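Local coordinates for lectin (Pleurotus ostreatus, PDB 6T0Q), which binds calcium ions and N-acetylgalactosamine, and as a lectin probably recognises galactose-containing glycans, at residues F95-A100 with L189-P194. Numbering follows the deposited sequence.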
# COMPACT_ATOMS: atom_id res chain seq x y z
N PHE A 95 -0.67 2.69 40.76
CA PHE A 95 0.33 3.72 40.95
C PHE A 95 1.73 3.17 41.19
O PHE A 95 2.67 3.97 41.25
CB PHE A 95 -0.05 4.65 42.11
CG PHE A 95 -0.24 3.95 43.44
CD1 PHE A 95 0.84 3.76 44.29
CD2 PHE A 95 -1.49 3.51 43.84
CE1 PHE A 95 0.68 3.12 45.52
CE2 PHE A 95 -1.67 2.86 45.06
CZ PHE A 95 -0.58 2.67 45.91
N ARG A 96 1.89 1.86 41.35
CA ARG A 96 3.22 1.30 41.54
C ARG A 96 4.01 1.31 40.24
O ARG A 96 5.24 1.47 40.26
CB ARG A 96 3.13 -0.12 42.11
CG ARG A 96 2.40 -0.23 43.47
CD ARG A 96 3.12 0.49 44.63
NE ARG A 96 2.45 0.25 45.92
CZ ARG A 96 2.78 0.83 47.08
NH1 ARG A 96 3.78 1.70 47.14
NH2 ARG A 96 2.10 0.54 48.18
N GLN A 97 3.34 1.15 39.10
CA GLN A 97 3.99 1.15 37.80
C GLN A 97 3.15 1.94 36.81
O GLN A 97 1.93 1.75 36.73
CB GLN A 97 4.21 -0.28 37.28
CG GLN A 97 4.88 -0.35 35.92
CD GLN A 97 5.04 -1.77 35.41
OE1 GLN A 97 6.16 -2.28 35.32
NE2 GLN A 97 3.93 -2.41 35.08
N GLY A 98 3.79 2.80 36.03
CA GLY A 98 3.07 3.56 35.03
C GLY A 98 2.65 2.67 33.86
O GLY A 98 3.11 1.54 33.69
N GLN A 99 1.74 3.21 33.05
CA GLN A 99 1.27 2.58 31.82
C GLN A 99 1.75 3.37 30.61
O GLN A 99 1.56 4.59 30.56
CB GLN A 99 -0.26 2.51 31.81
CG GLN A 99 -0.85 1.97 30.50
CD GLN A 99 -2.36 1.94 30.54
OE1 GLN A 99 -2.99 2.94 30.84
NE2 GLN A 99 -2.94 0.78 30.27
N ALA A 100 2.35 2.69 29.64
CA ALA A 100 2.84 3.34 28.43
C ALA A 100 1.75 3.39 27.37
O ALA A 100 1.08 2.39 27.10
CB ALA A 100 4.05 2.59 27.87
N LEU A 189 8.74 3.14 35.82
CA LEU A 189 8.36 3.22 34.42
C LEU A 189 8.18 1.80 33.86
O LEU A 189 8.98 0.92 34.17
CB LEU A 189 9.44 3.97 33.63
CG LEU A 189 9.66 5.43 34.03
CD1 LEU A 189 10.90 6.02 33.34
CD2 LEU A 189 8.42 6.27 33.71
N PRO A 190 7.14 1.56 33.07
CA PRO A 190 7.01 0.25 32.41
C PRO A 190 8.03 0.13 31.30
O PRO A 190 8.65 1.14 30.90
CB PRO A 190 5.59 0.30 31.84
CG PRO A 190 5.42 1.75 31.49
CD PRO A 190 6.14 2.52 32.59
N PRO A 191 8.23 -1.06 30.74
CA PRO A 191 9.05 -1.17 29.53
C PRO A 191 8.42 -0.38 28.39
O PRO A 191 7.20 -0.20 28.35
CB PRO A 191 9.05 -2.68 29.23
CG PRO A 191 7.81 -3.20 29.91
CD PRO A 191 7.69 -2.37 31.16
N VAL A 192 9.26 0.10 27.47
CA VAL A 192 8.74 0.90 26.35
C VAL A 192 7.71 0.10 25.55
O VAL A 192 6.65 0.62 25.18
CB VAL A 192 9.88 1.41 25.45
CG1 VAL A 192 10.80 0.25 24.96
CG2 VAL A 192 9.30 2.17 24.28
N LEU A 193 8.00 -1.18 25.30
CA LEU A 193 7.12 -2.13 24.62
C LEU A 193 7.34 -3.50 25.25
O LEU A 193 8.43 -3.78 25.77
CB LEU A 193 7.42 -2.22 23.11
CG LEU A 193 7.05 -1.01 22.26
CD1 LEU A 193 7.64 -1.16 20.85
CD2 LEU A 193 5.53 -0.86 22.19
N PRO A 194 6.34 -4.37 25.21
CA PRO A 194 6.55 -5.74 25.70
C PRO A 194 7.31 -6.56 24.67
O PRO A 194 7.15 -6.37 23.46
CB PRO A 194 5.13 -6.27 25.89
CG PRO A 194 4.35 -5.58 24.80
CD PRO A 194 4.95 -4.17 24.76
O HOH W 1 8.70 -1.68 35.01
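Leu189 meets Gln97 through a shared water rather than directly. That water donates to Leu189 O at 2.7 Å and to Gln97 OE1 at 2.6 Å, tying a main-chain carbonyl to a side-chain amide without any direct hydrogen bond between the two segments. Gln97 CG lies anti to the backbone N (chi1 179°) and the chain runs on extended, which carries the amide across Pro190 at a slant, with OE1 3.9 Å from Pro190 CA. Pro190 then turns its ring onto the backbone of the strand: CG lies 3.2 Å from Gly98 O, with CB and CD nearly as close to the same oxygen. Pro190 CG is also 3.7 Å from Ala100 N. The ring thus rests against main-chain atoms, and its one apolar side-chain neighbour here is Ala100, whose CB is 4.0 Å from Pro190 CG. Toward Ala100, Pro191 and Val192 present their carbonyl oxygens, each 4.2 Å from Ala100 CB, while the side chain of Val192 packs instead on Phe102, Thr233 and Phe25. Backbone hydrogen bonds join Gly98 with Val188 and Pro190 with Ala353. The CA 97 to 100 and CA 189 to 192 directions differ by 31°: a proline-rich linker follows strand 98-104, outermost in its sheet within this chain, between two beta-sandwiches; Gln99 and Ala100 belong to a glycan pocket beside this junction.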